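Local coordinates for Sts-2 protein (Mus musculus, PDB 3D4I), which is a phosphatase whose histidine phosphatase domain has acid-dependent activity, and probably hinders CBL-mediated down-regulation of receptor tyrosine kinases, at residues I7-I12 with E240-D245; R88-F93 with P191-I196; M236-E241 with D249-P254. All blocks are in the same frame, centred on the assembly; numbering follows the deposited sequence. Where two conformers were deposited one is given.

In the fold
All three contacts lie on one mixed sheet, in which strand 89-94 pairs with 196-201, then come 11-16, 236-241 and 248-251. Interaction 1 joins 11-16 to 236-241, and its centre is about 11 Å from those of interactions 2 and 3; the latter two centres are about 13 Å apart. Interactions 1 and 2 meet where G11 N approaches G195 O at 3.0 Å, and interactions 1 and 3 share E240, E241 and a water. I196 CD1 touches F238 CZ at 3.8 Å. Interactions 1 and 2 sit where the parallel strands begin; the RHG motif, which in this family carries the catalytic histidine, begins at the far end of strand 11-16.

Interaction 1. Residues I7-I12 with E240-D245; sequences ISRRGI and EENRED
R10 and E241 are joined by a backbone bond, E241 N to R10 O at 2.9 Å (165° at the hydrogen), beside the antiparallel non-hydrogen-bonded pair G11-E240. The same carbonyl also receives a CA-H contact from E240. Farther along, a water takes the N-H of R10 and donates to E241 O, bridging the backbones where direct pairing has stopped; it also makes a weak bond to E241 OE1. R9 reaches across with its extended chain: CG sits 3.4 Å from E241 O, and NH1 rests 3.6 Å from N242 CB. The guanidinium is turned 67° from the N242 amide, and its NH1 is linked through a second water, weakly held on the arginine side, to E240 O. N242 OD1 accepts from E244 N at 2.8 Å, an Asx turn that follows the E241 pairing. The E241 side chain, CG anti to the backbone N (chi1 -172°), slants across the aliphatic part of R10, OE1 3.7 Å from R10 CB. R10 NH1 goes on to I187 O, at the end of helix 172-187. R243 folds back instead, placing NH2 2.6 Å from E241 OE1 in a salt bridge, while R10 CD lies at the edge of its guanidinium. R243 thus grips both oxygens of the buried E241 carboxylate, NH2 strongly at OE1 and NH1 weakly at OE2, and the water adds its weak bond to OE1; with R10 NH1 5.1 Å from E241 OE2, the setting is likely to favour the ionised form.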
ATOM      1  N   ILE A   7       6.686 -32.490  16.191  1.00 38.14           N
ATOM      2  CA  ILE A   7       5.436 -32.669  15.445  1.00 37.80           C
ATOM      3  C   ILE A   7       4.815 -31.306  15.112  1.00 37.07           C
ATOM      4  O   ILE A   7       4.835 -30.384  15.935  1.00 37.06           O
ATOM      5  CB  ILE A   7       4.419 -33.576  16.200  1.00 37.77           C
ATOM      6  CG1 ILE A   7       4.226 -33.106  17.647  1.00 38.08           C
ATOM      7  CG2 ILE A   7       4.872 -35.044  16.160  1.00 38.79           C
ATOM      8  CD1 ILE A   7       2.974 -33.645  18.320  1.00 38.30           C
ATOM      9  N   SER A   8       4.286 -31.173  13.899  1.00 35.95           N
ATOM     10  CA  SER A   8       3.689 -29.906  13.468  1.00 35.04           C
ATOM     11  C   SER A   8       2.408 -29.651  14.251  1.00 33.78           C
ATOM     12  O   SER A   8       1.749 -30.596  14.702  1.00 33.44           O
ATOM     13  CB  SER A   8       3.433 -29.910  11.954  1.00 35.25           C
ATOM     14  OG  SER A   8       2.783 -31.106  11.573  1.00 35.98           O
ATOM     15  N   ARG A   9       2.062 -28.372  14.426  1.00 32.23           N
ATOM     16  CA  ARG A   9       0.914 -28.011  15.254  1.00 30.63           C
ATOM     17  C   ARG A   9      -0.119 -27.279  14.427  1.00 29.11           C
ATOM     18  O   ARG A   9       0.225 -26.421  13.601  1.00 28.71           O
ATOM     19  CB  ARG A   9       1.351 -27.136  16.433  1.00 31.16           C
ATOM     20  CG  ARG A   9       2.082 -27.913  17.519  1.00 33.75           C
ATOM     21  CD  ARG A   9       2.790 -26.997  18.506  1.00 37.98           C
ATOM     22  NE  ARG A   9       3.566 -27.800  19.458  1.00 41.82           N
ATOM     23  CZ  ARG A   9       3.317 -27.893  20.768  1.00 43.09           C
ATOM     24  NH1 ARG A   9       2.328 -27.204  21.323  1.00 42.43           N
ATOM     25  NH2 ARG A   9       4.084 -28.664  21.532  1.00 43.29           N
ATOM     26  N   ARG A  10      -1.373 -27.647  14.641  1.00 26.64           N
ATOM     27  CA  ARG A  10      -2.503 -26.939  14.077  1.00 25.71           C
ATOM     28  C   ARG A  10      -2.483 -25.458  14.486  1.00 23.89           C
ATOM     29  O   ARG A  10      -2.280 -25.129  15.660  1.00 22.57           O
ATOM     30  CB  ARG A  10      -3.798 -27.585  14.556  1.00 26.14           C
ATOM     31  CG  ARG A  10      -4.911 -27.402  13.578  1.00 28.68           C
ATOM     32  CD  ARG A  10      -6.174 -28.013  14.045  1.00 32.69           C
ATOM     33  NE  ARG A  10      -7.233 -27.608  13.132  1.00 34.28           N
ATOM     34  CZ  ARG A  10      -8.524 -27.871  13.299  1.00 34.10           C
ATOM     35  NH1 ARG A  10      -8.938 -28.536  14.368  1.00 29.88           N
ATOM     36  NH2 ARG A  10      -9.400 -27.442  12.387  1.00 35.04           N
ATOM     37  N   GLY A  11      -2.740 -24.569  13.528  1.00 22.71           N
ATOM     38  CA  GLY A  11      -2.763 -23.131  13.821  1.00 21.13           C
ATOM     39  C   GLY A  11      -4.056 -22.450  13.408  1.00 20.51           C
ATOM     40  O   GLY A  11      -4.720 -22.876  12.450  1.00 20.26           O
ATOM     41  N   ILE A  12      -4.409 -21.395  14.139  1.00 19.97           N
ATOM     42  CA  ILE A  12      -5.544 -20.529  13.800  1.00 18.82           C
ATOM     43  C   ILE A  12      -4.994 -19.099  13.779  1.00 18.89           C
ATOM     44  O   ILE A  12      -4.461 -18.628  14.781  1.00 18.85           O
ATOM     45  CB  ILE A  12      -6.687 -20.645  14.822  1.00 20.33           C
ATOM     46  CG1 ILE A  12      -7.500 -21.932  14.585  1.00 19.30           C
ATOM     47  CG2 ILE A  12      -7.626 -19.393  14.779  1.00 18.87           C
ATOM     48  CD1 ILE A  12      -8.554 -21.776  13.517  1.00 23.42           C
ATOM     49  N   GLU A 240      -1.805 -21.711  18.495  1.00 21.65           N
ATOM     50  CA  GLU A 240      -1.458 -23.076  18.092  1.00 22.24           C
ATOM     51  C   GLU A 240      -1.951 -24.114  19.095  1.00 22.26           C
ATOM     52  O   GLU A 240      -1.949 -23.862  20.295  1.00 20.63           O
ATOM     53  CB  GLU A 240       0.045 -23.238  17.937  1.00 23.37           C
ATOM     54  CG  GLU A 240       0.620 -22.558  16.718  1.00 24.80           C
ATOM     55  CD  GLU A 240       2.076 -22.880  16.531  1.00 27.76           C
ATOM     56  OE1 GLU A 240       2.777 -23.031  17.545  1.00 28.33           O
ATOM     57  OE2 GLU A 240       2.524 -22.983  15.369  1.00 30.61           O
ATOM     58  N   GLU A 241      -2.346 -25.267  18.570  1.00 22.80           N
ATOM     59  CA  GLU A 241      -2.861 -26.377  19.374  1.00 23.89           C
ATOM     60  C   GLU A 241      -1.774 -27.398  19.699  1.00 24.52           C
ATOM     61  O   GLU A 241      -1.061 -27.867  18.808  1.00 24.04           O
ATOM     62  CB  GLU A 241      -4.005 -27.069  18.630  1.00 23.40           C
ATOM     63  CG  GLU A 241      -4.771 -28.126  19.452  1.00 24.89           C
ATOM     64  CD  GLU A 241      -5.573 -29.049  18.565  1.00 27.52           C
ATOM     65  OE1 GLU A 241      -5.021 -29.498  17.540  1.00 28.32           O
ATOM     66  OE2 GLU A 241      -6.746 -29.334  18.887  1.00 29.96           O
ATOM     67  N   ASN A 242      -1.645 -27.725  20.987  1.00 25.96           N
ATOM     68  CA  ASN A 242      -0.899 -28.920  21.404  1.00 28.12           C
ATOM     69  C   ASN A 242      -1.795 -30.149  21.181  1.00 28.88           C
ATOM     70  O   ASN A 242      -2.841 -30.271  21.816  1.00 28.53           O
ATOM     71  CB  ASN A 242      -0.496 -28.787  22.888  1.00 28.30           C
ATOM     72  CG  ASN A 242       0.344 -29.958  23.392  1.00 30.77           C
ATOM     73  OD1 ASN A 242       0.138 -31.110  23.002  1.00 34.08           O
ATOM     74  ND2 ASN A 242       1.286 -29.668  24.282  1.00 32.69           N
ATOM     75  N   ARG A 243      -1.388 -31.038  20.276  1.00 30.89           N
ATOM     76  CA  ARG A 243      -2.190 -32.224  19.907  1.00 33.04           C
ATOM     77  C   ARG A 243      -2.292 -33.263  21.035  1.00 33.61           C
ATOM     78  O   ARG A 243      -3.249 -34.062  21.070  1.00 33.70           O
ATOM     79  CB  ARG A 243      -1.665 -32.848  18.604  1.00 33.99           C
ATOM     80  CG  ARG A 243      -2.107 -34.303  18.270  1.00 37.06           C
ATOM     81  CD  ARG A 243      -3.559 -34.460  17.755  1.00 41.50           C
ATOM     82  NE  ARG A 243      -3.963 -33.416  16.810  1.00 45.84           N
ATOM     83  CZ  ARG A 243      -4.925 -32.520  17.029  1.00 47.75           C
ATOM     84  NH1 ARG A 243      -5.632 -32.537  18.160  1.00 49.44           N
ATOM     85  NH2 ARG A 243      -5.200 -31.614  16.097  1.00 48.65           N
ATOM     86  N   GLU A 244      -1.320 -33.242  21.948  1.00 33.67           N
ATOM     87  CA  GLU A 244      -1.337 -34.107  23.141  1.00 34.34           C
ATOM     88  C   GLU A 244      -2.510 -33.841  24.064  1.00 33.95           C
ATOM     89  O   GLU A 244      -3.150 -34.781  24.547  1.00 34.35           O
ATOM     90  CB  GLU A 244      -0.079 -33.902  23.977  1.00 34.79           C
ATOM     91  CG  GLU A 244       1.154 -34.614  23.497  1.00 37.41           C
ATOM     92  CD  GLU A 244       2.102 -34.889  24.656  1.00 40.90           C
ATOM     93  OE1 GLU A 244       2.107 -34.086  25.619  1.00 40.67           O
ATOM     94  OE2 GLU A 244       2.821 -35.911  24.611  1.00 43.77           O
ATOM     95  N   ASP A 245      -2.775 -32.566  24.350  1.00 33.04           N
ATOM     96  CA  ASP A 245      -3.857 -32.217  25.287  1.00 32.55           C
ATOM     97  C   ASP A 245      -5.018 -31.426  24.689  1.00 31.85           C
ATOM     98  O   ASP A 245      -6.035 -31.219  25.355  1.00 31.78           O
ATOM     99  CB  ASP A 245      -3.318 -31.517  26.538  1.00 32.84           C
ATOM    100  CG  ASP A 245      -2.500 -30.285  26.227  1.00 34.26           C
ATOM    101  OD1 ASP A 245      -2.652 -29.719  25.124  1.00 33.12           O
ATOM    102  OD2 ASP A 245      -1.714 -29.870  27.111  1.00 34.04           O
TER
HETATM  103  O   HOH W   1       0.628 -24.944  21.521  1.00 35.78           O
HETATM  104  O   HOH W   2      -1.774 -29.650  16.852  1.00 33.41           O

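Interaction 2. Residues R88-F93 with P191-I196; sequences RVTAVF and PQDMGI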
ATOM      1  N   ARG A  88       2.115 -23.835   6.011  1.00 23.05           N
ATOM      2  CA  ARG A  88       1.064 -24.550   5.292  1.00 22.83           C
ATOM      3  C   ARG A  88      -0.308 -24.001   5.668  1.00 22.55           C
ATOM      4  O   ARG A  88      -0.753 -24.202   6.786  1.00 21.88           O
ATOM      5  CB  ARG A  88       1.146 -26.058   5.647  1.00 22.31           C
ATOM      6  CG  ARG A  88       0.265 -26.940   4.783  1.00 23.32           C
ATOM      7  CD  ARG A  88       0.557 -28.478   4.936  1.00 24.72           C
ATOM      8  NE  ARG A  88      -0.549 -29.201   4.317  1.00 27.49           N
ATOM      9  CZ  ARG A  88      -1.477 -29.884   4.969  1.00 28.77           C
ATOM     10  NH1 ARG A  88      -1.422 -29.995   6.294  1.00 31.87           N
ATOM     11  NH2 ARG A  88      -2.458 -30.469   4.289  1.00 28.94           N
ATOM     12  N   VAL A  89      -0.973 -23.310   4.736  1.00 22.03           N
ATOM     13  CA  VAL A  89      -2.337 -22.837   4.939  1.00 21.84           C
ATOM     14  C   VAL A  89      -3.291 -23.864   4.332  1.00 21.84           C
ATOM     15  O   VAL A  89      -3.160 -24.199   3.150  1.00 21.89           O
ATOM     16  CB  VAL A  89      -2.569 -21.449   4.263  1.00 22.21           C
ATOM     17  CG1 VAL A  89      -4.027 -21.020   4.371  1.00 22.81           C
ATOM     18  CG2 VAL A  89      -1.635 -20.405   4.856  1.00 21.93           C
ATOM     19  N   THR A  90      -4.255 -24.330   5.129  1.00 21.09           N
ATOM     20  CA  THR A  90      -5.156 -25.422   4.739  1.00 20.76           C
ATOM     21  C   THR A  90      -6.625 -25.050   4.628  1.00 19.89           C
ATOM     22  O   THR A  90      -7.436 -25.816   4.108  1.00 18.98           O
ATOM     23  CB  THR A  90      -5.038 -26.606   5.735  1.00 21.23           C
ATOM     24  OG1 THR A  90      -5.375 -26.158   7.052  1.00 21.74           O
ATOM     25  CG2 THR A  90      -3.625 -27.130   5.750  1.00 22.07           C
ATOM     26  N   ALA A  91      -7.000 -23.892   5.161  1.00 19.76           N
ATOM     27  CA  ALA A  91      -8.389 -23.490   5.139  1.00 18.77           C
ATOM     28  C   ALA A  91      -8.496 -21.999   5.409  1.00 19.02           C
ATOM     29  O   ALA A  91      -7.627 -21.415   6.047  1.00 17.43           O
ATOM     30  CB  ALA A  91      -9.209 -24.276   6.153  1.00 19.28           C
ATOM     31  N   VAL A  92      -9.559 -21.399   4.881  1.00 18.84           N
ATOM     32  CA  VAL A  92      -9.865 -20.009   5.150  1.00 19.06           C
ATOM     33  C   VAL A  92     -11.346 -19.750   5.273  1.00 19.15           C
ATOM     34  O   VAL A  92     -12.169 -20.184   4.444  1.00 18.54           O
ATOM     35  CB  VAL A  92      -9.053 -18.936   4.299  1.00 20.45           C
ATOM     36  CG1 VAL A  92      -7.988 -19.526   3.389  1.00 19.45           C
ATOM     37  CG2 VAL A  92      -9.921 -17.873   3.627  1.00 20.35           C
ATOM     38  N   PHE A  93     -11.657 -19.104   6.387  1.00 18.26           N
ATOM     39  CA  PHE A  93     -12.982 -18.666   6.708  1.00 18.94           C
ATOM     40  C   PHE A  93     -12.962 -17.145   6.675  1.00 19.10           C
ATOM     41  O   PHE A  93     -11.948 -16.524   7.050  1.00 19.19           O
ATOM     42  CB  PHE A  93     -13.374 -19.177   8.092  1.00 18.50           C
ATOM     43  CG  PHE A  93     -13.416 -20.675   8.192  1.00 19.24           C
ATOM     44  CD1 PHE A  93     -12.238 -21.404   8.350  1.00 19.28           C
ATOM     45  CD2 PHE A  93     -14.628 -21.366   8.116  1.00 18.31           C
ATOM     46  CE1 PHE A  93     -12.260 -22.812   8.421  1.00 19.90           C
ATOM     47  CE2 PHE A  93     -14.661 -22.769   8.210  1.00 19.08           C
ATOM     48  CZ  PHE A  93     -13.475 -23.484   8.361  1.00 19.19           C
ATOM     49  N   PRO A 191     -10.664 -31.960  12.448  1.00 44.94           N
ATOM     50  CA  PRO A 191      -9.942 -31.884  13.733  1.00 44.04           C
ATOM     51  C   PRO A 191      -8.568 -32.568  13.772  1.00 43.23           C
ATOM     52  O   PRO A 191      -7.849 -32.441  14.775  1.00 42.88           O
ATOM     53  CB  PRO A 191     -10.904 -32.560  14.717  1.00 44.10           C
ATOM     54  CG  PRO A 191     -11.670 -33.509  13.885  1.00 44.59           C
ATOM     55  CD  PRO A 191     -11.824 -32.868  12.536  1.00 44.90           C
ATOM     56  N   GLN A 192      -8.221 -33.278  12.698  1.00 42.01           N
ATOM     57  CA  GLN A 192      -6.897 -33.893  12.534  1.00 41.23           C
ATOM     58  C   GLN A 192      -5.909 -32.996  11.760  1.00 40.83           C
ATOM     59  O   GLN A 192      -4.703 -33.245  11.765  1.00 41.16           O
ATOM     60  CB  GLN A 192      -7.035 -35.263  11.842  1.00 41.07           C
ATOM     61  CG  GLN A 192      -6.932 -36.476  12.763  1.00 40.51           C
ATOM     62  CD  GLN A 192      -7.758 -36.372  14.030  1.00 40.70           C
ATOM     63  OE1 GLN A 192      -8.985 -36.519  14.003  1.00 40.79           O
ATOM     64  NE2 GLN A 192      -7.084 -36.143  15.157  1.00 40.24           N
ATOM     65  N   ASP A 193      -6.430 -31.958  11.108  1.00 39.86           N
ATOM     66  CA  ASP A 193      -5.626 -31.017  10.305  1.00 38.88           C
ATOM     67  C   ASP A 193      -4.392 -30.488  11.032  1.00 37.55           C
ATOM     68  O   ASP A 193      -4.476 -30.158  12.222  1.00 37.46           O
ATOM     69  CB  ASP A 193      -6.495 -29.833   9.880  1.00 39.80           C
ATOM     70  CG  ASP A 193      -5.860 -29.003   8.790  1.00 41.10           C
ATOM     71  OD1 ASP A 193      -5.118 -29.563   7.957  1.00 42.06           O
ATOM     72  OD2 ASP A 193      -6.124 -27.783   8.765  1.00 44.11           O
ATOM     73  N   MET A 194      -3.258 -30.396  10.329  1.00 35.08           N
ATOM     74  CA  MET A 194      -2.016 -29.906  10.959  1.00 33.61           C
ATOM     75  C   MET A 194      -1.388 -28.619  10.393  1.00 31.94           C
ATOM     76  O   MET A 194      -0.262 -28.247  10.763  1.00 33.41           O
ATOM     77  CB  MET A 194      -0.981 -31.035  11.101  1.00 33.56           C
ATOM     78  CG  MET A 194      -1.409 -32.070  12.134  1.00 33.70           C
ATOM     79  SD  MET A 194      -0.488 -33.625  12.161  0.50 34.04           S
ATOM     80  CE  MET A 194       0.278 -33.532  13.786  0.50 33.43           C
ATOM     81  N   GLY A 195      -2.118 -27.923   9.536  1.00 29.54           N
ATOM     82  CA  GLY A 195      -1.660 -26.623   9.054  1.00 26.66           C
ATOM     83  C   GLY A 195      -2.428 -25.476   9.690  1.00 24.87           C
ATOM     84  O   GLY A 195      -3.054 -25.628  10.766  1.00 23.90           O
ATOM     85  N   ILE A 196      -2.365 -24.323   9.032  1.00 22.83           N
ATOM     86  CA  ILE A 196      -2.994 -23.105   9.531  1.00 21.85           C
ATOM     87  C   ILE A 196      -4.323 -22.815   8.847  1.00 20.78           C
ATOM     88  O   ILE A 196      -4.421 -22.831   7.625  1.00 20.67           O
ATOM     89  CB  ILE A 196      -2.050 -21.879   9.373  1.00 21.85           C
ATOM     90  CG1 ILE A 196      -0.702 -22.134  10.066  1.00 22.91           C
ATOM     91  CG2 ILE A 196      -2.733 -20.567   9.873  1.00 21.97           C
ATOM     92  CD1 ILE A 196       0.312 -20.991   9.892  1.00 22.61           C
TER
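V89 and I196 form a parallel bridge in the central sheet of the histidine phosphatase fold, at the point where strand 196-201 leaves its loop and comes alongside strand 89-94. I196 holds both flanks of V89 in the usual parallel pattern: its N donates to R88 O at 2.8 Å (171° at the hydrogen), and its O accepts from T90 N at 2.9 Å. V89 CG1 lies 3.7 Å from I196 O, and its side chain also packs against L111 of helix 98-111. Ahead of the bridge, the loop is tied to the strand by side chains. T90 and D193 reach for each other from opposite directions, and OG1 donates to D193 OD2 at 2.5 Å, a very short bond whose exact length is doubtful. A chi1 of 59° sets the threonine OG1 between its own backbone N and carbonyl carbon, facing the carboxylate, while CG2 turns toward D193 OD1 and G195. R88 extends along this side too; T90 CG2 stands 3.5 Å above the centre of its guanidinium. R88 NH1 remains 4.1 Å from D193 OD1, beyond a salt bridge but near enough that its charge may stabilise the carboxylate. A leucine in place of D193 would probably leave the T90 hydroxyl without its acceptor and R88 without this nearby negative charge, loosening the loop's hold on the strand. Lacking a side chain, G195 lets its CA approach R88 O to 3.4 Å. Its N is buried with no hydrogen-bonding partner, and the nearest atom of the R88 side chain, NH1, is 3.9 Å from it.

Interaction 3. Residues M236-E241 with D249-P254; sequences MCFCEE and DLVNPP
With chi1 at -171° for F238 and 166° for V251, CG of the ring and CG1 of the valine each stand anti to their own backbone N, and the two side chains run next to each other in the same direction, F238 CD2 to V251 CG1 at 3.7 Å. P254 closes over one face of the ring: its CD makes a CH-pi contact 4.0 Å from the centroid, 15° off the normal. P253 packs by its CG against CB of M236 and of F238. Along the other face of the sheet, L250 CD2 presses on C237 SG at 3.3 Å and also reaches C239 SG. E240 and D249 form an antiparallel hydrogen-bonded pair, E240 N to D249 O 2.8 Å and D249 N to E240 O 2.9 Å, and a water links E240 O to D249 OD2. V251 N donates to F238 O at 2.9 Å, but beyond it a water is inserted between F238 N and V251 O as the chain turns off toward the prolines. L250 and P253 also pack on W268 of the second subunit. This is a beta hairpin, strands 236-241 and 248-251, which forms the antiparallel margin of the otherwise parallel sheet.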
ATOM      1  N   MET A 236      -2.801  -9.245  13.230  1.00 18.27           N
ATOM      2  CA  MET A 236      -3.003 -10.689  13.417  1.00 19.28           C
ATOM      3  C   MET A 236      -2.833 -11.181  14.859  1.00 20.18           C
ATOM      4  O   MET A 236      -2.030 -10.625  15.606  1.00 19.40           O
ATOM      5  CB  MET A 236      -2.027 -11.458  12.519  1.00 18.74           C
ATOM      6  CG  MET A 236      -2.170 -11.170  11.050  1.00 17.11           C
ATOM      7  SD  MET A 236      -0.920 -12.055  10.118  1.00 22.95           S
ATOM      8  CE  MET A 236      -1.331 -11.567   8.442  0.50 17.26           C
ATOM      9  N   CYS A 237      -3.594 -12.228  15.210  1.00 21.72           N
ATOM     10  CA  CYS A 237      -3.485 -12.969  16.481  1.00 21.42           C
ATOM     11  C   CYS A 237      -3.354 -14.427  16.066  1.00 20.06           C
ATOM     12  O   CYS A 237      -4.179 -14.901  15.296  1.00 20.43           O
ATOM     13  CB  CYS A 237      -4.793 -12.836  17.294  1.00 20.05           C
ATOM     14  SG  CYS A 237      -4.718 -13.597  18.914  1.00 28.97           S
ATOM     15  N   PHE A 238      -2.364 -15.142  16.594  1.00 20.03           N
ATOM     16  CA  PHE A 238      -2.085 -16.529  16.189  1.00 19.88           C
ATOM     17  C   PHE A 238      -2.187 -17.482  17.396  1.00 20.77           C
ATOM     18  O   PHE A 238      -1.560 -17.233  18.448  1.00 21.25           O
ATOM     19  CB  PHE A 238      -0.680 -16.595  15.572  1.00 19.01           C
ATOM     20  CG  PHE A 238      -0.344 -17.906  14.914  1.00 19.65           C
ATOM     21  CD1 PHE A 238      -1.244 -18.534  14.059  1.00 20.57           C
ATOM     22  CD2 PHE A 238       0.907 -18.490  15.113  1.00 20.20           C
ATOM     23  CE1 PHE A 238      -0.936 -19.747  13.435  1.00 21.93           C
ATOM     24  CE2 PHE A 238       1.246 -19.697  14.485  1.00 21.95           C
ATOM     25  CZ  PHE A 238       0.316 -20.329  13.641  1.00 23.00           C
ATOM     26  N   CYS A 239      -2.966 -18.554  17.254  1.00 21.03           N
ATOM     27  CA  CYS A 239      -3.020 -19.605  18.306  1.00 22.11           C
ATOM     28  C   CYS A 239      -2.593 -20.932  17.734  1.00 21.75           C
ATOM     29  O   CYS A 239      -2.964 -21.239  16.604  1.00 20.26           O
ATOM     30  CB  CYS A 239      -4.424 -19.740  18.865  1.00 22.55           C
ATOM     31  SG  CYS A 239      -5.006 -18.234  19.631  1.00 27.07           S
ATOM     32  N   GLU A 240      -1.805 -21.711  18.495  1.00 21.65           N
ATOM     33  CA  GLU A 240      -1.458 -23.076  18.092  1.00 22.24           C
ATOM     34  C   GLU A 240      -1.951 -24.114  19.095  1.00 22.26           C
ATOM     35  O   GLU A 240      -1.949 -23.862  20.295  1.00 20.63           O
ATOM     36  CB  GLU A 240       0.045 -23.238  17.937  1.00 23.37           C
ATOM     37  CG  GLU A 240       0.620 -22.558  16.718  1.00 24.80           C
ATOM     38  CD  GLU A 240       2.076 -22.880  16.531  1.00 27.76           C
ATOM     39  OE1 GLU A 240       2.777 -23.031  17.545  1.00 28.33           O
ATOM     40  OE2 GLU A 240       2.524 -22.983  15.369  1.00 30.61           O
ATOM     41  N   GLU A 241      -2.346 -25.267  18.570  1.00 22.80           N
ATOM     42  CA  GLU A 241      -2.861 -26.377  19.374  1.00 23.89           C
ATOM     43  C   GLU A 241      -1.774 -27.398  19.699  1.00 24.52           C
ATOM     44  O   GLU A 241      -1.061 -27.867  18.808  1.00 24.04           O
ATOM     45  CB  GLU A 241      -4.005 -27.069  18.630  1.00 23.40           C
ATOM     46  CG  GLU A 241      -4.771 -28.126  19.452  1.00 24.89           C
ATOM     47  CD  GLU A 241      -5.573 -29.049  18.565  1.00 27.52           C
ATOM     48  OE1 GLU A 241      -5.021 -29.498  17.540  1.00 28.32           O
ATOM     49  OE2 GLU A 241      -6.746 -29.334  18.887  1.00 29.96           O
ATOM     50  N   ASP A 249      -2.434 -22.271  22.647  1.00 23.86           N
ATOM     51  CA  ASP A 249      -1.610 -21.204  23.217  1.00 24.72           C
ATOM     52  C   ASP A 249      -1.468 -20.098  22.173  1.00 24.68           C
ATOM     53  O   ASP A 249      -1.374 -20.391  20.982  1.00 22.37           O
ATOM     54  CB  ASP A 249      -0.180 -21.701  23.501  1.00 25.67           C
ATOM     55  CG  ASP A 249      -0.114 -22.774  24.570  1.00 29.85           C
ATOM     56  OD1 ASP A 249      -0.519 -22.520  25.725  1.00 32.41           O
ATOM     57  OD2 ASP A 249       0.376 -23.874  24.243  1.00 34.80           O
ATOM     58  N   LEU A 250      -1.427 -18.854  22.634  1.00 25.01           N
ATOM     59  CA  LEU A 250      -1.015 -17.716  21.819  1.00 26.10           C
ATOM     60  C   LEU A 250       0.467 -17.762  21.447  1.00 26.60           C
ATOM     61  O   LEU A 250       1.347 -17.965  22.302  1.00 26.59           O
ATOM     62  CB  LEU A 250      -1.251 -16.436  22.579  1.00 26.86           C
ATOM     63  CG  LEU A 250      -2.600 -15.760  22.524  1.00 28.37           C
ATOM     64  CD1 LEU A 250      -2.575 -14.678  23.555  1.00 30.40           C
ATOM     65  CD2 LEU A 250      -2.805 -15.181  21.126  1.00 28.76           C
ATOM     66  N   VAL A 251       0.740 -17.501  20.178  1.00 25.42           N
ATOM     67  CA  VAL A 251       2.052 -17.710  19.595  1.00 26.27           C
ATOM     68  C   VAL A 251       2.321 -16.458  18.750  1.00 25.52           C
ATOM     69  O   VAL A 251       1.368 -15.808  18.311  1.00 24.52           O
ATOM     70  CB  VAL A 251       2.046 -19.047  18.748  1.00 26.21           C
ATOM     71  CG1 VAL A 251       3.235 -19.169  17.841  1.00 29.09           C
ATOM     72  CG2 VAL A 251       1.973 -20.281  19.667  1.00 28.63           C
ATOM     73  N   ASN A 252       3.595 -16.093  18.567  1.00 25.22           N
ATOM     74  CA  ASN A 252       3.942 -15.029  17.626  1.00 25.31           C
ATOM     75  C   ASN A 252       3.354 -15.379  16.256  1.00 23.56           C
ATOM     76  O   ASN A 252       3.547 -16.506  15.785  1.00 23.69           O
ATOM     77  CB  ASN A 252       5.465 -14.889  17.465  1.00 26.16           C
ATOM     78  CG  ASN A 252       6.164 -14.271  18.681  1.00 30.72           C
ATOM     79  OD1 ASN A 252       5.582 -13.488  19.440  1.00 35.98           O
ATOM     80  ND2 ASN A 252       7.448 -14.610  18.849  1.00 33.69           N
ATOM     81  N   PRO A 253       2.626 -14.437  15.602  1.00 22.62           N
ATOM     82  CA  PRO A 253       2.197 -14.716  14.207  1.00 21.56           C
ATOM     83  C   PRO A 253       3.376 -15.077  13.292  1.00 20.74           C
ATOM     84  O   PRO A 253       4.493 -14.612  13.541  1.00 20.57           O
ATOM     85  CB  PRO A 253       1.543 -13.396  13.769  1.00 22.39           C
ATOM     86  CG  PRO A 253       1.037 -12.781  15.058  1.00 21.67           C
ATOM     87  CD  PRO A 253       2.120 -13.138  16.081  1.00 22.85           C
ATOM     88  N   PRO A 254       3.141 -15.912  12.256  1.00 20.32           N
ATOM     89  CA  PRO A 254       4.207 -16.383  11.363  1.00 20.61           C
ATOM     90  C   PRO A 254       4.771 -15.295  10.440  1.00 20.54           C
ATOM     91  O   PRO A 254       5.731 -15.538   9.729  1.00 20.48           O
ATOM     92  CB  PRO A 254       3.499 -17.443  10.510  1.00 20.77           C
ATOM     93  CG  PRO A 254       2.078 -17.003  10.478  1.00 21.71           C
ATOM     94  CD  PRO A 254       1.829 -16.479  11.876  1.00 20.81           C
TER
HETATM   95  O   HOH W   3      -0.636 -13.892  18.393  1.00 23.08           O
HETATM   96  O   HOH W   1       0.628 -24.944  21.521  1.00 35.78           O